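Cytochrome c (Chlorobaculum tepidum, PDB 3A9F) probably shuttles electrons to the P840 reaction centre of a green photosynthetic bacterium, using the single heme c of its C-terminal domain. Local coordinates at residues Lys32-Arg37 and Gly85-Glu90; Arg67-Gly70 and Gly75-Asp78; Thr53-Thr58 and Asn62-Arg67. All coordinates share one frame; numbering follows the deposited sequence. Where two conformers were deposited one is given.

Contact 1 of 3, residues Lys32-Arg37 and Gly85-Glu90; sequences KLVDVR and GIWLHE. With HEC (heme c), chain C.
Val34 sets CG1 anti to its main-chain N (chi1 173°), which turns CG2 away from the carbonyl carbon, with CG2 facing Trp87 and CG1 facing Leu88 on the other helix. Trp87 has its CG trans to the main-chain nitrogen (chi1 -170°), swinging the indole toward helix 27-37. CG2 of Val34 then lies 3.9 Å from CE3 of Trp87 and 4.0 Å from its CB, at the root of the side chain, and approaches the ring obliquely, the two side chains running at about a right angle. The second branch, CG1 of Val34, is 4.2 Å from CD2 of Leu88. Leu88 forks as well: CD2 sits at the in-plane edge of its neighbour's indole, whereas CD1 comes within 3.8 Å of the heme methyl CMB. From 32-37, the carbonyl O of Arg37 approaches the methyl CMC of the heme at 3.4 Å. Helix 61-70 covers Leu88 through Val61 and Val65, and Ile84 adds a further neighbour to Val34. With 124 Å² buried and carbon meeting carbon between 32-37 and 85-90, the pairing of the N- and C-terminal helices characteristic of c-type cytochromes depends here on apolar fit, without polar bonds between the segments.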
loop_
_atom_site.group_PDB
_atom_site.type_symbol
_atom_site.label_atom_id
_atom_site.label_comp_id
_atom_site.label_asym_id
_atom_site.label_seq_id
_atom_site.Cartn_x
_atom_site.Cartn_y
_atom_site.Cartn_z
ATOM N N LYS A 32 10.315 -3.012 -0.493
ATOM C CA LYS A 32 10.862 -3.393 0.803
ATOM C C LYS A 32 10.023 -2.811 1.929
ATOM O O LYS A 32 9.753 -3.503 2.918
ATOM C CB LYS A 32 12.320 -2.954 0.914
ATOM C CG LYS A 32 13.226 -3.753 0.010
ATOM C CD LYS A 32 14.666 -3.302 0.113
ATOM C CE LYS A 32 15.542 -4.093 -0.874
ATOM N NZ LYS A 32 16.951 -3.657 -0.829
ATOM N N LEU A 33 9.591 -1.562 1.781
ATOM C CA LEU A 33 8.761 -0.931 2.802
ATOM C C LEU A 33 7.375 -1.584 2.913
ATOM O O LEU A 33 6.872 -1.776 4.012
ATOM C CB LEU A 33 8.658 0.562 2.526
ATOM C CG LEU A 33 8.033 1.394 3.664
ATOM C CD1 LEU A 33 8.765 1.236 5.007
ATOM C CD2 LEU A 33 7.933 2.845 3.228
ATOM N N VAL A 34 6.780 -1.946 1.777
ATOM C CA VAL A 34 5.532 -2.721 1.781
ATOM C C VAL A 34 5.728 -4.028 2.538
ATOM O O VAL A 34 4.897 -4.408 3.374
ATOM C CB VAL A 34 5.036 -3.012 0.331
ATOM C CG1 VAL A 34 3.845 -3.962 0.350
ATOM C CG2 VAL A 34 4.686 -1.718 -0.387
ATOM N N ASP A 35 6.846 -4.702 2.266
ATOM C CA ASP A 35 7.119 -5.986 2.913
ATOM C C ASP A 35 7.217 -5.825 4.425
ATOM O O ASP A 35 6.684 -6.641 5.176
ATOM C CB ASP A 35 8.417 -6.597 2.377
ATOM C CG ASP A 35 8.290 -7.165 0.965
ATOM O OD1 ASP A 35 7.174 -7.230 0.395
ATOM O OD2 ASP A 35 9.354 -7.541 0.417
ATOM N N VAL A 36 7.879 -4.759 4.872
ATOM C CA VAL A 36 8.020 -4.506 6.303
ATOM C C VAL A 36 6.671 -4.129 6.946
ATOM O O VAL A 36 6.317 -4.671 8.003
ATOM C CB VAL A 36 9.069 -3.382 6.570
ATOM C CG1 VAL A 36 9.109 -2.992 8.050
ATOM C CG2 VAL A 36 10.445 -3.818 6.118
ATOM N N ARG A 37 5.933 -3.209 6.329
ATOM C CA ARG A 37 4.762 -2.652 6.996
ATOM C C ARG A 37 3.514 -3.518 6.874
ATOM O O ARG A 37 2.658 -3.468 7.746
ATOM C CB ARG A 37 4.447 -1.246 6.482
ATOM C CG ARG A 37 5.523 -0.207 6.801
ATOM C CD ARG A 37 5.777 -0.060 8.287
ATOM N NE ARG A 37 6.648 1.084 8.550
ATOM C CZ ARG A 37 7.607 1.107 9.480
ATOM N NH1 ARG A 37 7.875 0.028 10.207
ATOM N NH2 ARG A 37 8.315 2.215 9.681
ATOM N N GLY A 85 1.251 3.043 -0.951
ATOM C CA GLY A 85 0.147 3.182 -1.907
ATOM C C GLY A 85 0.619 3.209 -3.351
ATOM O O GLY A 85 0.014 2.585 -4.219
ATOM N N ILE A 86 1.697 3.945 -3.607
ATOM C CA ILE A 86 2.238 3.998 -4.962
ATOM C C ILE A 86 2.661 2.605 -5.425
ATOM O O ILE A 86 2.307 2.181 -6.520
ATOM C CB ILE A 86 3.418 4.977 -5.041
ATOM C CG1 ILE A 86 2.913 6.422 -4.905
ATOM C CG2 ILE A 86 4.186 4.779 -6.368
ATOM C CD1 ILE A 86 4.023 7.428 -4.551
ATOM N N TRP A 87 3.401 1.880 -4.592
ATOM C CA TRP A 87 3.878 0.564 -5.015
ATOM C C TRP A 87 2.705 -0.395 -5.213
ATOM O O TRP A 87 2.646 -1.107 -6.223
ATOM C CB TRP A 87 4.903 -0.028 -4.029
ATOM C CG TRP A 87 5.548 -1.249 -4.600
ATOM C CD1 TRP A 87 6.675 -1.286 -5.374
ATOM C CD2 TRP A 87 5.068 -2.589 -4.521
ATOM N NE1 TRP A 87 6.940 -2.574 -5.762
ATOM C CE2 TRP A 87 5.968 -3.395 -5.257
ATOM C CE3 TRP A 87 3.975 -3.196 -3.882
ATOM C CZ2 TRP A 87 5.809 -4.782 -5.374
ATOM C CZ3 TRP A 87 3.815 -4.573 -3.999
ATOM C CH2 TRP A 87 4.729 -5.350 -4.745
ATOM N N LEU A 88 1.771 -0.434 -4.263
ATOM C CA LEU A 88 0.638 -1.347 -4.422
ATOM C C LEU A 88 -0.177 -0.990 -5.669
ATOM O O LEU A 88 -0.598 -1.889 -6.419
ATOM C CB LEU A 88 -0.261 -1.319 -3.202
ATOM C CG LEU A 88 0.331 -1.942 -1.946
ATOM C CD1 LEU A 88 -0.544 -1.557 -0.747
ATOM C CD2 LEU A 88 0.472 -3.468 -2.091
ATOM N N HIS A 89 -0.385 0.308 -5.902
ATOM C CA HIS A 89 -1.173 0.734 -7.051
ATOM C C HIS A 89 -0.495 0.339 -8.371
ATOM O O HIS A 89 -1.156 -0.158 -9.296
ATOM C CB HIS A 89 -1.426 2.243 -6.987
ATOM C CG HIS A 89 -2.186 2.764 -8.160
ATOM N ND1 HIS A 89 -1.711 3.781 -8.953
ATOM C CD2 HIS A 89 -3.371 2.385 -8.693
ATOM C CE1 HIS A 89 -2.579 4.015 -9.923
ATOM N NE2 HIS A 89 -3.596 3.183 -9.785
ATOM N N GLU A 90 0.819 0.547 -8.469
ATOM C CA GLU A 90 1.513 0.389 -9.758
ATOM C C GLU A 90 2.106 -0.987 -10.025
ATOM O O GLU A 90 2.303 -1.349 -11.192
ATOM C CB GLU A 90 2.584 1.469 -9.922
ATOM C CG GLU A 90 1.975 2.873 -9.874
ATOM C CD GLU A 90 2.833 3.989 -10.453
ATOM O OE1 GLU A 90 3.881 3.717 -11.081
ATOM O OE2 GLU A 90 2.436 5.161 -10.280
HETATM FE FE HEC C . -4.207 -5.055 7.192
HETATM C CHA HEC C . -7.268 -6.533 6.955
HETATM C CHB HEC C . -4.084 -4.809 3.760
HETATM C CHC HEC C . -1.124 -3.621 7.405
HETATM C CHD HEC C . -4.386 -5.156 10.590
HETATM N NA HEC C . -5.429 -5.567 5.674
HETATM C C1A HEC C . -6.673 -6.164 5.783
HETATM C C2A HEC C . -7.254 -6.314 4.467
HETATM C C3A HEC C . -6.369 -5.809 3.586
HETATM C C4A HEC C . -5.212 -5.366 4.319
HETATM C CMA HEC C . -6.466 -5.725 2.051
HETATM C CAA HEC C . -8.646 -6.910 4.190
HETATM C CBA HEC C . -9.688 -5.798 4.272
HETATM C CGA HEC C . -11.046 -6.277 3.844
HETATM O O1A HEC C . -11.412 -7.437 4.136
HETATM O O2A HEC C . -11.764 -5.487 3.207
HETATM N NB HEC C . -2.822 -4.404 5.839
HETATM C C1B HEC C . -3.012 -4.323 4.470
HETATM C C2B HEC C . -1.905 -3.593 3.898
HETATM C C3B HEC C . -1.094 -3.253 4.914
HETATM C C4B HEC C . -1.647 -3.752 6.140
HETATM C CMB HEC C . -1.812 -3.280 2.390
HETATM C CAB HEC C . 0.184 -2.410 4.945
HETATM C CBB HEC C . -0.193 -0.942 4.616
HETATM N NC HEC C . -2.983 -4.510 8.717
HETATM C C1C HEC C . -1.725 -3.961 8.590
HETATM C C2C HEC C . -1.161 -3.790 9.900
HETATM C C3C HEC C . -2.060 -4.255 10.799
HETATM C C4C HEC C . -3.226 -4.669 10.062
HETATM C CMC HEC C . 0.267 -3.293 10.150
HETATM C CAC HEC C . -1.977 -4.344 12.340
HETATM C CBC HEC C . -1.645 -2.994 13.024
HETATM N ND HEC C . -5.600 -5.734 8.540
HETATM C C1D HEC C . -5.478 -5.635 9.917
HETATM C C2D HEC C . -6.670 -6.144 10.549
HETATM C C3D HEC C . -7.549 -6.571 9.435
HETATM C C4D HEC C . -6.832 -6.287 8.223
HETATM C CMD HEC C . -6.903 -6.182 12.049
HETATM C CAD HEC C . -8.941 -7.187 9.580
HETATM C CBD HEC C . -9.988 -6.105 9.817
HETATM C CGD HEC C . -10.189 -5.332 8.549
HETATM O O1D HEC C . -10.646 -5.923 7.540
HETATM O O2D HEC C . -9.854 -4.122 8.550
#

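Contact 2 of 3, residues Arg67-Gly70 and Gly75-Asp78; sequences RMQG and GISD. With HEC (heme c), chain C; SO4 (sulfate ion), chain E.
Gln69 and Asp78 meet with their side chains at about a right angle, the amide and carboxylate planes 86° apart. NE2 of Gln69 donates to OD1 of Asp78 at 2.9 Å, reaching it on the anti side and 30° out of the carboxylate plane. The same nitrogen donates to the main-chain O of Ile76 at 3.0 Å, from above that carbonyl's plane, so one amide NH2 ties the loop at Ile76 to Asp78, the first residue of helix 78-91. Gln69 can span the gap because its CG is swung opposite N (chi1 176°) and the chain stays extended beyond. Its OE1 accepts from Lys66 NZ, which also forms a salt bridge with Asp78 OD1; both ends of the amide are thus engaged and its rotation is probably fixed. Beneath the polar layer, CB of Gln69 rests 3.9 Å from CG2 of Ile76. The other branch of Ile76 turns to the cofactor, CD1 lying 3.7 Å from the heme atom CBB. Met68, one residue before Gln69, faces the heme too: its bent chain delivers SD to the iron at 2.3 Å, with His42 NE2 as the second axial ligand. At the outer end a sulfate ion, probably from crystallisation, accepts from Gly75 N through O4 at 2.8 Å. The contact fastens the end of helix 61-70 to the loop leading into helix 78-91, where Ser77 caps Asp80 N and Ala81 lies against both Gln69 and Ile76.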
loop_
_atom_site.group_PDB
_atom_site.type_symbol
_atom_site.label_atom_id
_atom_site.label_comp_id
_atom_site.label_asym_id
_atom_site.label_seq_id
_atom_site.Cartn_x
_atom_site.Cartn_y
_atom_site.Cartn_z
ATOM N N ARG A 67 -6.596 3.169 6.233
ATOM C CA ARG A 67 -7.306 2.424 7.268
ATOM C C ARG A 67 -6.321 1.620 8.107
ATOM O O ARG A 67 -6.356 1.666 9.341
ATOM C CB ARG A 67 -8.349 1.502 6.653
ATOM C CG ARG A 67 -9.237 0.852 7.672
ATOM C CD ARG A 67 -10.384 0.169 6.979
ATOM N NE ARG A 67 -11.235 1.111 6.258
ATOM C CZ ARG A 67 -12.134 0.763 5.344
ATOM N NH1 ARG A 67 -12.300 -0.511 5.023
ATOM N NH2 ARG A 67 -12.866 1.687 4.744
ATOM N N MET A 68 -5.426 0.894 7.442
ATOM C CA MET A 68 -4.411 0.133 8.167
ATOM C C MET A 68 -3.517 1.040 9.011
ATOM O O MET A 68 -3.216 0.731 10.171
ATOM C CB MET A 68 -3.591 -0.716 7.192
ATOM C CG MET A 68 -4.441 -1.688 6.391
ATOM S SD MET A 68 -5.149 -2.980 7.470
ATOM C CE MET A 68 -6.818 -2.931 6.812
ATOM N N GLN A 69 -3.127 2.177 8.447
ATOM C CA GLN A 69 -2.316 3.122 9.191
ATOM C C GLN A 69 -2.969 3.532 10.500
ATOM O O GLN A 69 -2.294 3.662 11.528
ATOM C CB GLN A 69 -2.050 4.361 8.357
ATOM C CG GLN A 69 -1.266 5.442 9.124
ATOM C CD GLN A 69 -1.058 6.697 8.340
ATOM O OE1 GLN A 69 -1.794 6.977 7.417
ATOM N NE2 GLN A 69 -0.039 7.456 8.694
ATOM N N GLY A 70 -4.282 3.746 10.461
ATOM C CA GLY A 70 -4.995 4.198 11.654
ATOM C C GLY A 70 -5.151 3.156 12.746
ATOM O O GLY A 70 -5.512 3.510 13.871
ATOM N N GLY A 75 2.517 1.312 13.021
ATOM C CA GLY A 75 3.869 1.837 12.763
ATOM C C GLY A 75 3.994 2.430 11.363
ATOM O O GLY A 75 5.101 2.583 10.873
ATOM N N ILE A 76 2.886 2.809 10.727
ATOM C CA ILE A 76 2.892 3.396 9.380
ATOM C C ILE A 76 2.841 4.915 9.468
ATOM O O ILE A 76 1.869 5.487 9.982
ATOM C CB ILE A 76 1.712 2.841 8.542
ATOM C CG1 ILE A 76 1.873 1.328 8.340
ATOM C CG2 ILE A 76 1.599 3.558 7.195
ATOM C CD1 ILE A 76 0.602 0.627 7.815
ATOM N N SER A 77 3.889 5.572 8.983
ATOM C CA SER A 77 3.867 7.029 8.946
ATOM C C SER A 77 3.112 7.536 7.721
ATOM O O SER A 77 2.860 6.765 6.792
ATOM C CB SER A 77 5.301 7.561 8.920
ATOM O OG SER A 77 5.904 7.225 7.673
ATOM N N ASP A 78 2.815 8.837 7.674
ATOM C CA ASP A 78 2.191 9.390 6.472
ATOM C C ASP A 78 3.061 9.162 5.233
ATOM O O ASP A 78 2.549 8.851 4.150
ATOM C CB ASP A 78 1.874 10.883 6.626
ATOM C CG ASP A 78 0.666 11.142 7.521
ATOM O OD1 ASP A 78 -0.135 10.219 7.779
ATOM O OD2 ASP A 78 0.516 12.302 7.952
HETATM FE FE HEC C . -4.207 -5.055 7.192
HETATM C CHA HEC C . -7.268 -6.533 6.955
HETATM C CHB HEC C . -4.084 -4.809 3.760
HETATM C CHC HEC C . -1.124 -3.621 7.405
HETATM C CHD HEC C . -4.386 -5.156 10.590
HETATM N NA HEC C . -5.429 -5.567 5.674
HETATM C C1A HEC C . -6.673 -6.164 5.783
HETATM C C2A HEC C . -7.254 -6.314 4.467
HETATM C C3A HEC C . -6.369 -5.809 3.586
HETATM C C4A HEC C . -5.212 -5.366 4.319
HETATM C CMA HEC C . -6.466 -5.725 2.051
HETATM C CAA HEC C . -8.646 -6.910 4.190
HETATM C CBA HEC C . -9.688 -5.798 4.272
HETATM C CGA HEC C . -11.046 -6.277 3.844
HETATM O O1A HEC C . -11.412 -7.437 4.136
HETATM O O2A HEC C . -11.764 -5.487 3.207
HETATM N NB HEC C . -2.822 -4.404 5.839
HETATM C C1B HEC C . -3.012 -4.323 4.470
HETATM C C2B HEC C . -1.905 -3.593 3.898
HETATM C C3B HEC C . -1.094 -3.253 4.914
HETATM C C4B HEC C . -1.647 -3.752 6.140
HETATM C CMB HEC C . -1.812 -3.280 2.390
HETATM C CAB HEC C . 0.184 -2.410 4.945
HETATM C CBB HEC C . -0.193 -0.942 4.616
HETATM N NC HEC C . -2.983 -4.510 8.717
HETATM C C1C HEC C . -1.725 -3.961 8.590
HETATM C C2C HEC C . -1.161 -3.790 9.900
HETATM C C3C HEC C . -2.060 -4.255 10.799
HETATM C C4C HEC C . -3.226 -4.669 10.062
HETATM C CMC HEC C . 0.267 -3.293 10.150
HETATM C CAC HEC C . -1.977 -4.344 12.340
HETATM C CBC HEC C . -1.645 -2.994 13.024
HETATM N ND HEC C . -5.600 -5.734 8.540
HETATM C C1D HEC C . -5.478 -5.635 9.917
HETATM C C2D HEC C . -6.670 -6.144 10.549
HETATM C C3D HEC C . -7.549 -6.571 9.435
HETATM C C4D HEC C . -6.832 -6.287 8.223
HETATM C CMD HEC C . -6.903 -6.182 12.049
HETATM C CAD HEC C . -8.941 -7.187 9.580
HETATM C CBD HEC C . -9.988 -6.105 9.817
HETATM C CGD HEC C . -10.189 -5.332 8.549
HETATM O O1D HEC C . -10.646 -5.923 7.540
HETATM O O2D HEC C . -9.854 -4.122 8.550
HETATM S S SO4 E . 2.475 3.373 16.088
HETATM O O1 SO4 E . 1.812 4.187 17.103
HETATM O O2 SO4 E . 3.415 4.212 15.340
HETATM O O3 SO4 E . 3.197 2.275 16.714
HETATM O O4 SO4 E . 1.465 2.846 15.170
#

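Contact 3 of 3, residues Thr53-Thr58 and Asn62-Arg67; sequences TKYKKT and NLIVKR. With HEC (heme c), chain C.
Tyr55 OH and Lys54 NZ both donate to one heme propionate oxygen, O2A, the hydroxyl at 2.6 Å and the ammonium at 2.9 Å. O2A lies in the plane of the Tyr55 ring at its edge. In Lys54 a chi1 of -177° points CG directly away from the main-chain nitrogen and over one face of the neighbouring phenol ring, 3.7 Å above its plane and displaced toward the rim; the extended chain beyond then takes NZ to the propionate. The opposite face belongs to Ile64: its CB stands 3.7 Å from the ring centroid and 11° off the normal, a CH-pi contact. Farther along the same side chain, CD1 of Ile64 reaches CZ of Tyr55 at 3.6 Å. Leu63 adds a looser touch at the ring edge, CD2 being 4.4 Å from CE1 of Tyr55. Held on both faces and bonded through its hydroxyl, the phenol has little scope to tilt. The positive group of Lys54 should favour an ionised propionate. Just past the pi-type turn at 53-56, Thr58 OG1 donates to Lys54 O at 2.8 Å. Phe51, earlier on helix 48-56, also packs on Ile64. A tyrosine hydroxyl bonded to a heme propionate recalls the heme site of mitochondrial cytochromes c; here Lys54 adds a second bond to the same oxygen.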
loop_
_atom_site.group_PDB
_atom_site.type_symbol
_atom_site.label_atom_id
_atom_site.label_comp_id
_atom_site.label_asym_id
_atom_site.label_seq_id
_atom_site.Cartn_x
_atom_site.Cartn_y
_atom_site.Cartn_z
ATOM N N THR A 53 -9.087 -7.229 -5.853
ATOM C CA THR A 53 -10.460 -7.112 -6.357
ATOM C C THR A 53 -11.233 -5.964 -5.707
ATOM O O THR A 53 -11.947 -5.226 -6.383
ATOM C CB THR A 53 -11.253 -8.430 -6.208
ATOM O OG1 THR A 53 -11.408 -8.740 -4.825
ATOM C CG2 THR A 53 -10.535 -9.577 -6.905
ATOM N N LYS A 54 -11.067 -5.790 -4.400
ATOM C CA LYS A 54 -11.868 -4.829 -3.654
ATOM C C LYS A 54 -11.288 -3.418 -3.652
ATOM O O LYS A 54 -12.034 -2.443 -3.581
ATOM C CB LYS A 54 -12.085 -5.336 -2.223
ATOM C CG LYS A 54 -12.969 -4.473 -1.339
ATOM C CD LYS A 54 -13.336 -5.226 -0.060
ATOM C CE LYS A 54 -14.148 -4.366 0.887
ATOM N NZ LYS A 54 -14.460 -5.126 2.139
ATOM N N TYR A 55 -9.961 -3.307 -3.690
ATOM C CA TYR A 55 -9.315 -2.009 -3.531
ATOM C C TYR A 55 -8.540 -1.560 -4.754
ATOM O O TYR A 55 -8.752 -0.451 -5.230
ATOM C CB TYR A 55 -8.445 -1.984 -2.264
ATOM C CG TYR A 55 -9.254 -2.244 -1.012
ATOM C CD1 TYR A 55 -10.108 -1.267 -0.500
ATOM C CD2 TYR A 55 -9.184 -3.469 -0.353
ATOM C CE1 TYR A 55 -10.880 -1.504 0.638
ATOM C CE2 TYR A 55 -9.944 -3.709 0.791
ATOM C CZ TYR A 55 -10.774 -2.725 1.288
ATOM O OH TYR A 55 -11.535 -2.986 2.403
ATOM N N LYS A 56 -7.654 -2.402 -5.271
ATOM C CA LYS A 56 -6.875 -2.004 -6.443
ATOM C C LYS A 56 -7.740 -1.795 -7.682
ATOM O O LYS A 56 -7.625 -0.763 -8.355
ATOM C CB LYS A 56 -5.729 -2.973 -6.720
ATOM C CG LYS A 56 -4.822 -2.492 -7.840
ATOM C CD LYS A 56 -3.544 -3.278 -7.902
ATOM C CE LYS A 56 -2.751 -2.835 -9.110
ATOM N NZ LYS A 56 -1.321 -3.174 -9.014
ATOM N N LYS A 57 -8.621 -2.753 -7.972
ATOM C CA LYS A 57 -9.471 -2.653 -9.170
ATOM C C LYS A 57 -10.437 -1.472 -9.115
ATOM O O LYS A 57 -10.848 -0.959 -10.157
ATOM C CB LYS A 57 -10.245 -3.950 -9.405
ATOM C CG LYS A 57 -9.404 -5.075 -9.981
ATOM C CD LYS A 57 -10.295 -6.123 -10.622
ATOM C CE LYS A 57 -9.576 -7.450 -10.769
ATOM N NZ LYS A 57 -10.510 -8.498 -11.272
ATOM N N THR A 58 -10.789 -1.041 -7.909
ATOM C CA THR A 58 -11.750 0.034 -7.702
ATOM C C THR A 58 -11.096 1.399 -7.472
ATOM O O THR A 58 -11.792 2.373 -7.188
ATOM C CB THR A 58 -12.686 -0.268 -6.517
ATOM O OG1 THR A 58 -11.924 -0.269 -5.306
ATOM C CG2 THR A 58 -13.374 -1.632 -6.687
ATOM N N ASN A 62 -5.399 3.908 -1.603
ATOM C CA ASN A 62 -5.107 4.795 -0.482
ATOM C C ASN A 62 -6.104 4.615 0.655
ATOM O O ASN A 62 -5.728 4.647 1.821
ATOM C CB ASN A 62 -5.060 6.260 -0.917
ATOM C CG ASN A 62 -4.513 7.145 0.167
ATOM O OD1 ASN A 62 -3.377 6.959 0.616
ATOM N ND2 ASN A 62 -5.315 8.099 0.621
ATOM N N LEU A 63 -7.373 4.396 0.307
ATOM C CA LEU A 63 -8.397 4.127 1.305
ATOM C C LEU A 63 -7.966 3.025 2.267
ATOM O O LEU A 63 -7.995 3.206 3.491
ATOM C CB LEU A 63 -9.725 3.755 0.627
ATOM C CG LEU A 63 -10.904 3.466 1.558
ATOM C CD1 LEU A 63 -11.401 4.757 2.195
ATOM C CD2 LEU A 63 -12.036 2.785 0.796
ATOM N N ILE A 64 -7.566 1.884 1.720
ATOM C CA ILE A 64 -7.249 0.761 2.589
ATOM C C ILE A 64 -5.909 0.971 3.324
ATOM O O ILE A 64 -5.781 0.598 4.503
ATOM C CB ILE A 64 -7.361 -0.616 1.868
ATOM C CG1 ILE A 64 -7.355 -1.772 2.879
ATOM C CG2 ILE A 64 -6.278 -0.820 0.822
ATOM C CD1 ILE A 64 -8.484 -1.750 3.895
ATOM N N VAL A 65 -4.921 1.589 2.667
ATOM C CA VAL A 65 -3.623 1.823 3.324
ATOM C C VAL A 65 -3.813 2.755 4.516
ATOM O O VAL A 65 -3.249 2.508 5.598
ATOM C CB VAL A 65 -2.597 2.358 2.324
ATOM C CG1 VAL A 65 -1.322 2.804 3.025
ATOM C CG2 VAL A 65 -2.284 1.279 1.268
ATOM N N LYS A 66 -4.629 3.800 4.333
ATOM C CA LYS A 66 -4.888 4.740 5.418
ATOM C C LYS A 66 -5.692 4.095 6.561
ATOM O O LYS A 66 -5.470 4.417 7.737
ATOM C CB LYS A 66 -5.549 6.028 4.893
ATOM C CG LYS A 66 -4.668 6.850 3.916
ATOM C CD LYS A 66 -3.335 7.383 4.472
ATOM C CE LYS A 66 -3.526 8.599 5.365
ATOM N NZ LYS A 66 -2.213 9.166 5.821
ATOM N N ARG A 67 -6.596 3.169 6.233
ATOM C CA ARG A 67 -7.306 2.424 7.268
ATOM C C ARG A 67 -6.321 1.620 8.107
ATOM O O ARG A 67 -6.356 1.666 9.341
ATOM C CB ARG A 67 -8.349 1.502 6.653
ATOM C CG ARG A 67 -9.237 0.852 7.672
ATOM C CD ARG A 67 -10.384 0.169 6.979
ATOM N NE ARG A 67 -11.235 1.111 6.258
ATOM C CZ ARG A 67 -12.134 0.763 5.344
ATOM N NH1 ARG A 67 -12.300 -0.511 5.023
ATOM N NH2 ARG A 67 -12.866 1.687 4.744
HETATM FE FE HEC C . -4.207 -5.055 7.192
HETATM C CHA HEC C . -7.268 -6.533 6.955
HETATM C CHB HEC C . -4.084 -4.809 3.760
HETATM C CHC HEC C . -1.124 -3.621 7.405
HETATM C CHD HEC C . -4.386 -5.156 10.590
HETATM N NA HEC C . -5.429 -5.567 5.674
HETATM C C1A HEC C . -6.673 -6.164 5.783
HETATM C C2A HEC C . -7.254 -6.314 4.467
HETATM C C3A HEC C . -6.369 -5.809 3.586
HETATM C C4A HEC C . -5.212 -5.366 4.319
HETATM C CMA HEC C . -6.466 -5.725 2.051
HETATM C CAA HEC C . -8.646 -6.910 4.190
HETATM C CBA HEC C . -9.688 -5.798 4.272
HETATM C CGA HEC C . -11.046 -6.277 3.844
HETATM O O1A HEC C . -11.412 -7.437 4.136
HETATM O O2A HEC C . -11.764 -5.487 3.207
HETATM N NB HEC C . -2.822 -4.404 5.839
HETATM C C1B HEC C . -3.012 -4.323 4.470
HETATM C C2B HEC C . -1.905 -3.593 3.898
HETATM C C3B HEC C . -1.094 -3.253 4.914
HETATM C C4B HEC C . -1.647 -3.752 6.140
HETATM C CMB HEC C . -1.812 -3.280 2.390
HETATM C CAB HEC C . 0.184 -2.410 4.945
HETATM C CBB HEC C . -0.193 -0.942 4.616
HETATM N NC HEC C . -2.983 -4.510 8.717
HETATM C C1C HEC C . -1.725 -3.961 8.590
HETATM C C2C HEC C . -1.161 -3.790 9.900
HETATM C C3C HEC C . -2.060 -4.255 10.799
HETATM C C4C HEC C . -3.226 -4.669 10.062
HETATM C CMC HEC C . 0.267 -3.293 10.150
HETATM C CAC HEC C . -1.977 -4.344 12.340
HETATM C CBC HEC C . -1.645 -2.994 13.024
HETATM N ND HEC C . -5.600 -5.734 8.540
HETATM C C1D HEC C . -5.478 -5.635 9.917
HETATM C C2D HEC C . -6.670 -6.144 10.549
HETATM C C3D HEC C . -7.549 -6.571 9.435
HETATM C C4D HEC C . -6.832 -6.287 8.223
HETATM C CMD HEC C . -6.903 -6.182 12.049
HETATM C CAD HEC C . -8.941 -7.187 9.580
HETATM C CBD HEC C . -9.988 -6.105 9.817
HETATM C CGD HEC C . -10.189 -5.332 8.549
HETATM O O1D HEC C . -10.646 -5.923 7.540
HETATM O O2D HEC C . -9.854 -4.122 8.550
#

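In the fold
Contact 1 is the buried one, carbon against carbon between helices 27-37 and 78-91, while contacts 2 and 3 are partly buried. Contact 2 adds hydrogen bonds between its segments; contact 3 is apolar between them, its polar bonds to the heme coming from 53-58 alone. Along the chain both are nested within the loop that contact 1 closes. Contacts 2 and 3 use helix 61-70 and share Arg67, and Lys66 bridges them. Lys56 of contact 3 is hydrogen-bonded to Leu88 O of contact 1. All three touch the heme, each differently: contact 1 mainly at peripheral methyls, contact 2 at the iron through a thioether ligand, contact 3 at a propionate.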